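LbaCas13a H328A (C2c2) (Lachnospiraceae bacterium NK4A179, PDB 5WLH) binds a CRISPR guide RNA and, as an RNA-targeting Cas13a nuclease, probably uses it to recognise and cleave RNA. Local coordinates at residues Asn1124-Arg1129 against Asp1271-Tyr1276; Ser1267-Arg1272 against Lys1282-Ile1287; Asp987-Ala992 against Gly1005-Asp1010. One frame throughout, in Å; residues are numbered along the deposited sequence.

Interaction 1: Asn1124-Arg1129 against Asp1271-Tyr1276; sequences NWIYLR and DRFFTY. With nucleotides of chain B.
A buried, mostly aromatic contact joins Arg1129, Trp1125 and Leu1128 of the long helix 1106-1145 to three aromatics, Phe1273, Phe1274 and Tyr1276, where helix 1262-1273 ends and runs into a loop. Arg1129 has the largest share. With CG anti to the backbone N (chi1 -170°) and the chain extended as far as NE, it lies over the Phe1273 ring, placing CD 3.4 Å from the ring centroid in a CH-pi contact. The next atom, NE, donates to that residue's own backbone carbonyl, Arg1129 NE to Phe1273 O at 2.9 Å. The oxygen lies in the guanidinium plane and the donor in the carbonyl plane, though the N-H is bent to 140°. Arg1129 NH2 gives a further hydrogen bond to a water, which donates to Arg1272 O and Thr1275 OG1, and makes a salt bridge to Glu1234. With an alanine here the Phe1273 carbonyl would probably lose this donor, its ring the CH-pi partner over one face, and Glu1234 its charge partner.

Trp1125 and Phe1274 form a T-shaped pair: the edge of Phe1274 points at the indole face, planes at 81°, with Phe1274 CZ 3.5 Å from Trp1125 CD1. Leu1128 CD2 adds an apolar contact to Phe1274 CE1 at 3.9 Å, and Arg1129 CG reaches Tyr1276 CE2 at 3.6 Å. The Tyr1276 hydroxyl is hydrogen-bonded to Asp1132, further along the long helix. Helix 1239-1250 packs against Ile1126 and Arg1129, helix 486-517 against Leu1128, and helix 1284-1294 against Trp1125 and Phe1274.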
loop_
_atom_site.group_PDB
_atom_site.type_symbol
_atom_site.label_atom_id
_atom_site.label_comp_id
_atom_site.label_asym_id
_atom_site.label_seq_id
_atom_site.Cartn_x
_atom_site.Cartn_y
_atom_site.Cartn_z
ATOM N N ASN A 1124 5.008 2.409 8.627
ATOM C CA ASN A 1124 3.616 2.366 8.186
ATOM C C ASN A 1124 2.893 1.172 8.811
ATOM O O ASN A 1124 1.809 1.314 9.388
ATOM C CB ASN A 1124 3.592 2.318 6.655
ATOM C CG ASN A 1124 2.192 2.344 6.069
ATOM O OD1 ASN A 1124 1.370 1.480 6.353
ATOM N ND2 ASN A 1124 1.942 3.306 5.176
ATOM N N TRP A 1125 3.500 -0.016 8.732
ATOM C CA TRP A 1125 2.897 -1.204 9.328
ATOM C C TRP A 1125 2.722 -1.051 10.834
ATOM O O TRP A 1125 1.740 -1.541 11.403
ATOM C CB TRP A 1125 3.768 -2.420 9.032
ATOM C CG TRP A 1125 3.541 -2.968 7.665
ATOM C CD1 TRP A 1125 2.391 -2.891 6.918
ATOM C CD2 TRP A 1125 4.491 -3.699 6.880
ATOM N NE1 TRP A 1125 2.573 -3.556 5.705
ATOM C CE2 TRP A 1125 3.852 -4.055 5.669
ATOM C CE3 TRP A 1125 5.818 -4.084 7.088
ATOM C CZ2 TRP A 1125 4.505 -4.780 4.660
ATOM C CZ3 TRP A 1125 6.455 -4.815 6.111
ATOM C CH2 TRP A 1125 5.801 -5.149 4.900
ATOM N N ILE A 1126 3.678 -0.402 11.505
ATOM C CA ILE A 1126 3.501 -0.167 12.942
ATOM C C ILE A 1126 2.187 0.551 13.196
ATOM O O ILE A 1126 1.414 0.183 14.089
ATOM C CB ILE A 1126 4.677 0.633 13.524
ATOM C CG1 ILE A 1126 5.900 -0.267 13.658
ATOM C CG2 ILE A 1126 4.258 1.256 14.891
ATOM C CD1 ILE A 1126 7.195 0.488 13.901
ATOM N N TYR A 1127 1.929 1.609 12.427
ATOM C CA TYR A 1127 0.734 2.411 12.672
ATOM C C TYR A 1127 -0.515 1.743 12.134
ATOM O O TYR A 1127 -1.607 2.006 12.646
ATOM C CB TYR A 1127 0.955 3.828 12.126
ATOM C CG TYR A 1127 1.830 4.562 13.121
ATOM C CD1 TYR A 1127 1.271 5.154 14.256
ATOM C CD2 TYR A 1127 3.216 4.567 12.990
ATOM C CE1 TYR A 1127 2.067 5.774 15.207
ATOM C CE2 TYR A 1127 4.021 5.205 13.933
ATOM C CZ TYR A 1127 3.448 5.800 15.035
ATOM O OH TYR A 1127 4.251 6.416 15.975
ATOM N N LEU A 1128 -0.368 0.837 11.163
ATOM C CA LEU A 1128 -1.466 -0.056 10.823
ATOM C C LEU A 1128 -1.831 -0.921 12.020
ATOM O O LEU A 1128 -2.998 -1.002 12.410
ATOM C CB LEU A 1128 -1.081 -0.935 9.629
ATOM C CG LEU A 1128 -2.220 -1.597 8.851
ATOM C CD1 LEU A 1128 -3.079 -0.515 8.164
ATOM C CD2 LEU A 1128 -1.627 -2.566 7.800
ATOM N N ARG A 1129 -0.832 -1.582 12.613
ATOM C CA ARG A 1129 -1.111 -2.454 13.754
ATOM C C ARG A 1129 -1.651 -1.666 14.937
ATOM O O ARG A 1129 -2.586 -2.113 15.617
ATOM C CB ARG A 1129 0.149 -3.215 14.159
ATOM C CG ARG A 1129 -0.140 -4.326 15.197
ATOM C CD ARG A 1129 1.136 -5.070 15.574
ATOM N NE ARG A 1129 0.850 -6.311 16.286
ATOM C CZ ARG A 1129 0.594 -6.394 17.587
ATOM N NH1 ARG A 1129 0.555 -5.304 18.339
ATOM N NH2 ARG A 1129 0.350 -7.582 18.134
ATOM N N ASP A 1271 6.403 -13.042 10.373
ATOM C CA ASP A 1271 6.193 -14.161 11.280
ATOM C C ASP A 1271 5.147 -13.838 12.334
ATOM O O ASP A 1271 4.286 -14.676 12.631
ATOM C CB ASP A 1271 7.503 -14.551 11.952
ATOM C CG ASP A 1271 7.314 -15.716 12.907
ATOM O OD1 ASP A 1271 7.396 -16.883 12.451
ATOM O OD2 ASP A 1271 7.037 -15.459 14.093
ATOM N N ARG A 1272 5.190 -12.625 12.914
ATOM C CA ARG A 1272 4.328 -12.401 14.069
ATOM C C ARG A 1272 3.834 -10.979 14.297
ATOM O O ARG A 1272 3.202 -10.748 15.332
ATOM C CB ARG A 1272 5.038 -12.863 15.359
ATOM C CG ARG A 1272 6.370 -12.181 15.652
ATOM C CD ARG A 1272 6.883 -12.696 17.006
ATOM N NE ARG A 1272 8.243 -12.286 17.326
ATOM C CZ ARG A 1272 8.887 -12.726 18.406
ATOM N NH1 ARG A 1272 8.274 -13.577 19.225
ATOM N NH2 ARG A 1272 10.119 -12.318 18.670
ATOM N N PHE A 1273 4.076 -10.013 13.404
ATOM C CA PHE A 1273 3.540 -8.688 13.686
ATOM C C PHE A 1273 2.070 -8.588 13.298
ATOM O O PHE A 1273 1.308 -7.833 13.914
ATOM C CB PHE A 1273 4.375 -7.635 12.954
ATOM C CG PHE A 1273 4.244 -6.246 13.505
ATOM C CD1 PHE A 1273 4.740 -5.925 14.762
ATOM C CD2 PHE A 1273 3.636 -5.246 12.745
ATOM C CE1 PHE A 1273 4.625 -4.641 15.257
ATOM C CE2 PHE A 1273 3.530 -3.950 13.240
ATOM C CZ PHE A 1273 4.032 -3.648 14.485
ATOM N N PHE A 1274 1.642 -9.360 12.299
ATOM C CA PHE A 1274 0.285 -9.303 11.784
ATOM C C PHE A 1274 -0.468 -10.592 12.077
ATOM O O PHE A 1274 -1.217 -11.107 11.249
ATOM C CB PHE A 1274 0.312 -8.991 10.288
ATOM C CG PHE A 1274 0.608 -7.561 10.011
ATOM C CD1 PHE A 1274 -0.278 -6.572 10.445
ATOM C CD2 PHE A 1274 1.768 -7.184 9.360
ATOM C CE1 PHE A 1274 -0.011 -5.225 10.207
ATOM C CE2 PHE A 1274 2.042 -5.834 9.112
ATOM C CZ PHE A 1274 1.154 -4.860 9.530
ATOM N N THR A 1275 -0.316 -11.092 13.306
ATOM C CA THR A 1275 -1.137 -12.204 13.745
ATOM C C THR A 1275 -2.617 -11.871 13.713
ATOM O O THR A 1275 -3.451 -12.777 13.635
ATOM C CB THR A 1275 -0.740 -12.590 15.175
ATOM O OG1 THR A 1275 -0.818 -11.416 16.001
ATOM C CG2 THR A 1275 0.685 -13.106 15.189
ATOM N N TYR A 1276 -2.974 -10.587 13.758
ATOM C CA TYR A 1276 -4.375 -10.244 13.921
ATOM C C TYR A 1276 -5.167 -10.219 12.615
ATOM O O TYR A 1276 -6.402 -10.194 12.667
ATOM C CB TYR A 1276 -4.468 -8.904 14.620
ATOM C CG TYR A 1276 -4.074 -7.723 13.774
ATOM C CD1 TYR A 1276 -5.014 -7.101 12.960
ATOM C CD2 TYR A 1276 -2.780 -7.199 13.819
ATOM C CE1 TYR A 1276 -4.687 -5.999 12.187
ATOM C CE2 TYR A 1276 -2.442 -6.065 13.046
ATOM C CZ TYR A 1276 -3.413 -5.486 12.240
ATOM O OH TYR A 1276 -3.156 -4.369 11.474
ATOM P P A B 3 2.108 -22.837 16.602
ATOM O OP1 A B 3 1.339 -22.779 15.330
ATOM O OP2 A B 3 2.305 -24.129 17.308
ATOM O "O5'" A B 3 3.571 -22.258 16.405
ATOM C "C5'" A B 3 4.179 -22.293 15.150
ATOM C "C4'" A B 3 4.841 -20.982 14.855
ATOM O "O4'" A B 3 6.232 -21.072 15.255
ATOM C "C3'" A B 3 4.872 -20.658 13.372
ATOM O "O3'" A B 3 3.721 -19.938 12.966
ATOM C "C2'" A B 3 6.180 -19.915 13.203
ATOM O "O2'" A B 3 6.045 -18.582 13.668
ATOM C "C1'" A B 3 7.061 -20.666 14.201
ATOM N N9 A B 3 7.647 -21.894 13.636
ATOM C C8 A B 3 7.434 -23.190 14.077
ATOM N N7 A B 3 8.110 -24.093 13.404
ATOM C C5 A B 3 8.809 -23.341 12.462
ATOM C C6 A B 3 9.724 -23.698 11.457
ATOM N N6 A B 3 10.069 -24.965 11.213
ATOM N N1 A B 3 10.262 -22.715 10.695
ATOM C C2 A B 3 9.899 -21.450 10.948
ATOM N N3 A B 3 9.051 -20.996 11.871
ATOM C C4 A B 3 8.540 -21.994 12.599
HETATM O O HOH W 1 1.322 -10.104 16.883
#

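Interaction 2: Ser1267-Arg1272 against Lys1282-Ile1287; sequences SEVFDR and KNVPTI. With nucleotides of chain B.
Phe1270, on helix 1262-1273, reaches across to the start of helix 1284-1294, and its atoms meet valine, proline and ribose in turn. Phe1270 CB touches the methyl Val1284 CG1 at 4.0 Å. Because CG stands anti to the backbone N (chi1 -179°), the ring swings out past that valine to the proline that follows it. Phe1270 CD1 lies 3.6 Å from Pro1285 CD, while Pro1285 CG sits over the ring face, offset toward the rim, in a CH-pi contact 4.0 Å from the centroid. At the ring edge CE1 approaches the backbone of Lys1282, and at the tip Phe1270 CZ comes within 3.7 Å of O4' in the ribose of A6 of chain B. One residue earlier, Val1269 CG1 meets Val1284 CG2, the two side chains crossing at about a right angle. Strand 1321-1330 packs against both Phe1270 and Pro1285.

Most of the polar grip on the RNA comes from 1282-1287. Lys1282 O accepts from O2' of A6 of chain B at 2.6 Å, Lys1282 NZ donates a hydrogen bond to OP1 of U7 of chain B at 2.7 Å, and Asn1283 ND2 donates almost straight to O2' of A29 of chain B. No hydrogen bond links the two protein segments; their union is apolar, while the Lys1282 carbonyl and ammonium and the Asn1283 amide bind ribose and phosphate, as suits a guide-RNA binding surface.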
loop_
_atom_site.group_PDB
_atom_site.type_symbol
_atom_site.label_atom_id
_atom_site.label_comp_id
_atom_site.label_asym_id
_atom_site.label_seq_id
_atom_site.Cartn_x
_atom_site.Cartn_y
_atom_site.Cartn_z
ATOM N N SER A 1267 11.213 -10.386 7.968
ATOM C CA SER A 1267 10.873 -11.762 8.318
ATOM C C SER A 1267 10.096 -11.810 9.621
ATOM O O SER A 1267 9.138 -12.580 9.749
ATOM C CB SER A 1267 12.136 -12.629 8.463
ATOM O OG SER A 1267 12.792 -12.794 7.235
ATOM N N GLU A 1268 10.508 -11.014 10.608
ATOM C CA GLU A 1268 9.821 -11.092 11.889
ATOM C C GLU A 1268 8.452 -10.430 11.820
ATOM O O GLU A 1268 7.513 -10.886 12.485
ATOM C CB GLU A 1268 10.669 -10.480 13.003
ATOM C CG GLU A 1268 9.989 -10.682 14.357
ATOM C CD GLU A 1268 10.808 -10.178 15.520
ATOM O OE1 GLU A 1268 10.300 -10.264 16.654
ATOM O OE2 GLU A 1268 11.940 -9.694 15.300
ATOM N N VAL A 1269 8.315 -9.372 11.015
ATOM C CA VAL A 1269 6.991 -8.809 10.764
ATOM C C VAL A 1269 6.086 -9.879 10.166
ATOM O O VAL A 1269 4.982 -10.136 10.653
ATOM C CB VAL A 1269 7.105 -7.569 9.855
ATOM C CG1 VAL A 1269 5.713 -7.143 9.337
ATOM C CG2 VAL A 1269 7.775 -6.420 10.602
ATOM N N PHE A 1270 6.558 -10.535 9.108
ATOM C CA PHE A 1270 5.798 -11.618 8.494
ATOM C C PHE A 1270 5.453 -12.700 9.514
ATOM O O PHE A 1270 4.339 -13.229 9.518
ATOM C CB PHE A 1270 6.605 -12.225 7.341
ATOM C CG PHE A 1270 5.908 -13.345 6.632
ATOM C CD1 PHE A 1270 4.724 -13.109 5.937
ATOM C CD2 PHE A 1270 6.465 -14.624 6.604
ATOM C CE1 PHE A 1270 4.067 -14.128 5.272
ATOM C CE2 PHE A 1270 5.828 -15.654 5.942
ATOM C CZ PHE A 1270 4.638 -15.409 5.252
ATOM N N ASP A 1271 6.403 -13.042 10.373
ATOM C CA ASP A 1271 6.193 -14.161 11.280
ATOM C C ASP A 1271 5.147 -13.838 12.334
ATOM O O ASP A 1271 4.286 -14.676 12.631
ATOM C CB ASP A 1271 7.503 -14.551 11.952
ATOM C CG ASP A 1271 7.314 -15.716 12.907
ATOM O OD1 ASP A 1271 7.396 -16.883 12.451
ATOM O OD2 ASP A 1271 7.037 -15.459 14.093
ATOM N N ARG A 1272 5.190 -12.625 12.914
ATOM C CA ARG A 1272 4.328 -12.401 14.069
ATOM C C ARG A 1272 3.834 -10.979 14.297
ATOM O O ARG A 1272 3.202 -10.748 15.332
ATOM C CB ARG A 1272 5.038 -12.863 15.359
ATOM C CG ARG A 1272 6.370 -12.181 15.652
ATOM C CD ARG A 1272 6.883 -12.696 17.006
ATOM N NE ARG A 1272 8.243 -12.286 17.326
ATOM C CZ ARG A 1272 8.887 -12.726 18.406
ATOM N NH1 ARG A 1272 8.274 -13.577 19.225
ATOM N NH2 ARG A 1272 10.119 -12.318 18.670
ATOM N N LYS A 1282 -0.131 -11.801 4.934
ATOM C CA LYS A 1282 0.214 -12.543 3.730
ATOM C C LYS A 1282 0.626 -11.646 2.581
ATOM O O LYS A 1282 1.042 -12.165 1.554
ATOM C CB LYS A 1282 -0.943 -13.442 3.319
ATOM C CG LYS A 1282 -1.190 -14.504 4.397
ATOM C CD LYS A 1282 -1.732 -15.799 3.839
ATOM C CE LYS A 1282 -3.187 -15.663 3.409
ATOM N NZ LYS A 1282 -3.623 -16.894 2.679
ATOM N N ASN A 1283 0.535 -10.331 2.728
ATOM C CA ASN A 1283 1.068 -9.437 1.706
ATOM C C ASN A 1283 2.423 -8.852 2.076
ATOM O O ASN A 1283 2.987 -8.076 1.287
ATOM C CB ASN A 1283 0.076 -8.305 1.428
ATOM C CG ASN A 1283 0.249 -7.702 0.032
ATOM O OD1 ASN A 1283 0.709 -8.375 -0.896
ATOM N ND2 ASN A 1283 -0.165 -6.441 -0.128
ATOM N N VAL A 1284 2.957 -9.185 3.255
ATOM C CA VAL A 1284 4.229 -8.594 3.681
ATOM C C VAL A 1284 5.342 -8.901 2.708
ATOM O O VAL A 1284 6.052 -7.969 2.269
ATOM C CB VAL A 1284 4.542 -9.002 5.129
ATOM C CG1 VAL A 1284 6.023 -8.766 5.437
ATOM C CG2 VAL A 1284 3.673 -8.203 6.140
ATOM N N PRO A 1285 5.576 -10.144 2.268
ATOM C CA PRO A 1285 6.657 -10.371 1.300
ATOM C C PRO A 1285 6.427 -9.672 -0.029
ATOM O O PRO A 1285 7.367 -9.130 -0.616
ATOM C CB PRO A 1285 6.681 -11.903 1.154
ATOM C CG PRO A 1285 6.036 -12.423 2.472
ATOM C CD PRO A 1285 4.955 -11.400 2.743
ATOM N N THR A 1286 5.192 -9.672 -0.525
ATOM C CA THR A 1286 4.908 -9.022 -1.804
ATOM C C THR A 1286 5.219 -7.537 -1.732
ATOM O O THR A 1286 5.752 -6.953 -2.677
ATOM C CB THR A 1286 3.441 -9.249 -2.161
ATOM O OG1 THR A 1286 3.266 -10.628 -2.501
ATOM C CG2 THR A 1286 3.001 -8.342 -3.350
ATOM N N ILE A 1287 4.891 -6.903 -0.604
ATOM C CA ILE A 1287 5.169 -5.478 -0.482
ATOM C C ILE A 1287 6.668 -5.224 -0.542
ATOM O O ILE A 1287 7.127 -4.280 -1.197
ATOM C CB ILE A 1287 4.533 -4.942 0.805
ATOM C CG1 ILE A 1287 3.010 -4.879 0.608
ATOM C CG2 ILE A 1287 5.082 -3.561 1.137
ATOM C CD1 ILE A 1287 2.248 -4.620 1.901
ATOM P P A B 6 3.343 -20.905 0.763
ATOM O OP1 A B 6 2.722 -21.798 1.754
ATOM O OP2 A B 6 3.375 -21.261 -0.687
ATOM O "O5'" A B 6 2.607 -19.484 0.850
ATOM C "C5'" A B 6 2.174 -18.961 2.107
ATOM C "C4'" A B 6 2.298 -17.449 2.146
ATOM O "O4'" A B 6 3.689 -17.079 2.077
ATOM C "C3'" A B 6 1.671 -16.703 0.979
ATOM O "O3'" A B 6 0.288 -16.510 1.159
ATOM C "C2'" A B 6 2.461 -15.407 0.945
ATOM O "O2'" A B 6 2.054 -14.559 2.018
ATOM C "C1'" A B 6 3.849 -15.919 1.292
ATOM N N9 A B 6 4.649 -16.284 0.115
ATOM C C8 A B 6 5.154 -17.526 -0.184
ATOM N N7 A B 6 5.879 -17.543 -1.272
ATOM C C5 A B 6 5.853 -16.219 -1.702
ATOM C C6 A B 6 6.435 -15.584 -2.798
ATOM N N6 A B 6 7.192 -16.239 -3.693
ATOM N N1 A B 6 6.229 -14.249 -2.933
ATOM C C2 A B 6 5.470 -13.603 -2.035
ATOM N N3 A B 6 4.854 -14.108 -0.964
ATOM C C4 A B 6 5.101 -15.427 -0.850
ATOM P P A B 29 -1.381 -0.170 1.479
ATOM O OP1 A B 29 -0.186 0.439 2.145
ATOM O OP2 A B 29 -2.515 0.643 0.924
ATOM O "O5'" A B 29 -0.944 -1.050 0.233
ATOM C "C5'" A B 29 0.097 -2.007 0.348
ATOM C "C4'" A B 29 -0.051 -3.101 -0.686
ATOM O "O4'" A B 29 -1.379 -3.669 -0.629
ATOM C "C3'" A B 29 0.103 -2.699 -2.144
ATOM O "O3'" A B 29 1.461 -2.576 -2.513
ATOM C "C2'" A B 29 -0.609 -3.837 -2.852
ATOM O "O2'" A B 29 0.177 -5.013 -2.786
ATOM C "C1'" A B 29 -1.798 -4.040 -1.920
ATOM N N9 A B 29 -2.913 -3.151 -2.307
ATOM C C8 A B 29 -3.402 -2.048 -1.658
ATOM N N7 A B 29 -4.409 -1.476 -2.297
ATOM C C5 A B 29 -4.571 -2.261 -3.421
ATOM C C6 A B 29 -5.468 -2.168 -4.498
ATOM N N6 A B 29 -6.400 -1.207 -4.570
ATOM N N1 A B 29 -5.369 -3.086 -5.464
ATOM C C2 A B 29 -4.432 -4.039 -5.355
ATOM N N3 A B 29 -3.527 -4.232 -4.383
ATOM C C4 A B 29 -3.658 -3.292 -3.441
ATOM P P U B 7 -0.694 -16.886 -0.028
ATOM O OP1 U B 7 -2.060 -16.602 0.455
ATOM O OP2 U B 7 -0.345 -18.247 -0.547
ATOM O "O5'" U B 7 -0.297 -15.853 -1.157
ATOM C "C5'" U B 7 -0.482 -14.455 -0.942
ATOM C "C4'" U B 7 0.043 -13.687 -2.122
ATOM O "O4'" U B 7 1.487 -13.836 -2.193
ATOM C "C3'" U B 7 -0.448 -14.194 -3.462
ATOM O "O3'" U B 7 -1.739 -13.685 -3.770
ATOM C "C2'" U B 7 0.650 -13.733 -4.415
ATOM O "O2'" U B 7 0.491 -12.367 -4.737
ATOM C "C1'" U B 7 1.901 -13.868 -3.537
ATOM N N1 U B 7 2.599 -15.148 -3.776
ATOM C C2 U B 7 3.525 -15.150 -4.796
ATOM O O2 U B 7 3.744 -14.132 -5.425
ATOM N N3 U B 7 4.162 -16.349 -5.009
ATOM C C4 U B 7 3.958 -17.528 -4.312
ATOM O O4 U B 7 4.594 -18.541 -4.609
ATOM C C5 U B 7 2.974 -17.441 -3.269
ATOM C C6 U B 7 2.346 -16.281 -3.041
#

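Interaction 3: Asp987-Ala992 against Gly1005-Asp1010; sequences DDEVYA and GGNYKD
The carboxylate of Glu989 receives two successive backbone N-H groups at the start of helix 1008-1017. Tyr1008 N donates to Glu989 OE1 at 3.0 Å with a nearly straight bond of 172°, using the oxygen's syn lone pair. Lys1009 N donates to Glu989 OE2, also 3.0 Å, on the syn side but 30° out of the carboxylate plane. A bend at chi2 (68°) in the glutamate chain turns its end toward these amides, although the side chain sets out alongside the partner segment. The same OE1 lies in the plane of the Tyr1008 ring at its edge, 3.0 Å from Tyr1008 CD2.

Beside the carboxylate contact, Ala992 CB packs on Tyr1008 CB at 3.6 Å, bringing the two helices close. On the flank, the extended chain of Lys1009 runs obliquely across Asp988, with Lys1009 CD 3.8 Å from Asp988 CB; its ammonium makes a long salt bridge, Lys1009 NZ to Asp988 OD2 at 3.8 Å. That same oxygen is hydrogen-bonded to His1034, its stronger partner. Helix 988-995 has its own cap: Asp987 OD1 accepts from Val990 N, with a weaker bond from Glu989 N. The Tyr1008 ring stacks with Tyr1003.

This is a surface packing contact between helices 988-995 and 1008-1017, its nearest atom about 13 Å from the bound nucleic acid. Asn1007 occupies the N-cap position but its side chain makes no capping bond; Glu989 instead meets the first amides of that helix from the neighbouring one, and the helix dipole would probably help stabilise its negative charge.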
loop_
_atom_site.group_PDB
_atom_site.type_symbol
_atom_site.label_atom_id
_atom_site.label_comp_id
_atom_site.label_asym_id
_atom_site.label_seq_id
_atom_site.Cartn_x
_atom_site.Cartn_y
_atom_site.Cartn_z
ATOM N N ASP A 987 35.504 22.994 9.366
ATOM C CA ASP A 987 36.476 23.523 8.419
ATOM C C ASP A 987 36.633 22.529 7.274
ATOM O O ASP A 987 36.049 21.442 7.283
ATOM C CB ASP A 987 37.816 23.813 9.104
ATOM C CG ASP A 987 38.277 22.679 9.998
ATOM O OD1 ASP A 987 38.199 21.510 9.575
ATOM O OD2 ASP A 987 38.722 22.960 11.132
ATOM N N ASP A 988 37.447 22.913 6.286
ATOM C CA ASP A 988 37.698 22.044 5.142
ATOM C C ASP A 988 38.301 20.710 5.552
ATOM O O ASP A 988 38.170 19.734 4.806
ATOM C CB ASP A 988 38.623 22.738 4.145
ATOM C CG ASP A 988 37.998 23.969 3.528
ATOM O OD1 ASP A 988 36.778 24.174 3.699
ATOM O OD2 ASP A 988 38.737 24.736 2.874
ATOM N N GLU A 989 38.939 20.638 6.720
ATOM C CA GLU A 989 39.594 19.398 7.127
ATOM C C GLU A 989 38.587 18.346 7.582
ATOM O O GLU A 989 38.676 17.184 7.175
ATOM C CB GLU A 989 40.618 19.670 8.233
ATOM C CG GLU A 989 41.158 18.404 8.893
ATOM C CD GLU A 989 42.034 17.572 7.965
ATOM O OE1 GLU A 989 42.356 16.421 8.325
ATOM O OE2 GLU A 989 42.408 18.064 6.881
ATOM N N VAL A 990 37.635 18.722 8.443
ATOM C CA VAL A 990 36.614 17.760 8.851
ATOM C C VAL A 990 35.723 17.400 7.669
ATOM O O VAL A 990 35.273 16.256 7.542
ATOM C CB VAL A 990 35.788 18.290 10.038
ATOM C CG1 VAL A 990 36.527 18.071 11.346
ATOM C CG2 VAL A 990 35.450 19.755 9.846
ATOM N N TYR A 991 35.456 18.364 6.786
ATOM C CA TYR A 991 34.694 18.063 5.578
ATOM C C TYR A 991 35.418 17.031 4.724
ATOM O O TYR A 991 34.826 16.030 4.306
ATOM C CB TYR A 991 34.442 19.340 4.777
ATOM C CG TYR A 991 33.680 19.114 3.485
ATOM C CD1 TYR A 991 32.653 18.180 3.414
ATOM C CD2 TYR A 991 33.981 19.837 2.346
ATOM C CE1 TYR A 991 31.958 17.970 2.243
ATOM C CE2 TYR A 991 33.292 19.634 1.167
ATOM C CZ TYR A 991 32.280 18.697 1.120
ATOM O OH TYR A 991 31.594 18.489 -0.051
ATOM N N ALA A 992 36.710 17.253 4.467
ATOM C CA ALA A 992 37.476 16.308 3.660
ATOM C C ALA A 992 37.514 14.933 4.310
ATOM O O ALA A 992 37.460 13.907 3.620
ATOM C CB ALA A 992 38.893 16.838 3.443
ATOM N N GLY A 1005 47.701 9.637 5.448
ATOM C CA GLY A 1005 47.811 9.602 6.890
ATOM C C GLY A 1005 47.963 10.992 7.463
ATOM O O GLY A 1005 47.944 11.172 8.683
ATOM N N GLY A 1006 48.105 11.989 6.590
ATOM C CA GLY A 1006 48.319 13.361 7.031
ATOM C C GLY A 1006 47.027 14.153 7.117
ATOM O O GLY A 1006 46.051 13.680 7.695
ATOM N N ASN A 1007 47.014 15.359 6.556
ATOM C CA ASN A 1007 45.820 16.178 6.522
ATOM C C ASN A 1007 44.911 15.692 5.400
ATOM O O ASN A 1007 45.377 15.377 4.297
ATOM C CB ASN A 1007 46.181 17.635 6.326
ATOM C CG ASN A 1007 46.514 18.313 7.643
ATOM O OD1 ASN A 1007 46.535 19.546 7.727
ATOM N ND2 ASN A 1007 46.765 17.521 8.678
ATOM N N TYR A 1008 43.603 15.613 5.685
ATOM C CA TYR A 1008 42.656 15.165 4.665
ATOM C C TYR A 1008 42.497 16.193 3.555
ATOM O O TYR A 1008 42.392 15.829 2.378
ATOM C CB TYR A 1008 41.316 14.867 5.318
ATOM C CG TYR A 1008 41.293 13.599 6.143
ATOM C CD1 TYR A 1008 41.039 12.377 5.539
ATOM C CD2 TYR A 1008 41.499 13.619 7.524
ATOM C CE1 TYR A 1008 41.002 11.210 6.271
ATOM C CE2 TYR A 1008 41.461 12.452 8.268
ATOM C CZ TYR A 1008 41.214 11.252 7.638
ATOM O OH TYR A 1008 41.177 10.105 8.398
ATOM N N LYS A 1009 42.462 17.481 3.910
ATOM C CA LYS A 1009 42.252 18.526 2.910
ATOM C C LYS A 1009 43.316 18.475 1.819
ATOM O O LYS A 1009 43.013 18.665 0.635
ATOM C CB LYS A 1009 42.238 19.898 3.586
ATOM C CG LYS A 1009 42.112 21.080 2.636
ATOM C CD LYS A 1009 42.330 22.396 3.373
ATOM C CE LYS A 1009 42.246 23.586 2.432
ATOM N NZ LYS A 1009 42.524 24.865 3.138
ATOM N N ASP A 1010 44.568 18.214 2.199
ATOM C CA ASP A 1010 45.646 18.148 1.214
ATOM C C ASP A 1010 45.622 16.833 0.449
ATOM O O ASP A 1010 45.850 16.812 -0.767
ATOM C CB ASP A 1010 46.996 18.339 1.901
ATOM C CG ASP A 1010 47.193 19.749 2.402
ATOM O OD1 ASP A 1010 46.741 20.687 1.710
ATOM O OD2 ASP A 1010 47.788 19.915 3.490
#

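In the fold
Along the chain interaction 3 comes first: it closes a short loop of 12 residues between helices 988-995 and 1008-1017, at the periphery, in series with the other two. Interaction 1 then spans 141 residues, bringing the end of helix 1262-1273 back to helix 1106-1145. Interaction 2 closes a nine-residue connection onto helix 1284-1294; it overlaps interaction 1 at Asp1271 and Arg1272, one beginning on the stretch where the other ends. The two join physically, Trp1125 packing on Val1269, Val1284 and Ile1287, so three helices meet beside the RNA. Interaction 3 stands apart, its centre about 46 Å from that of interaction 1.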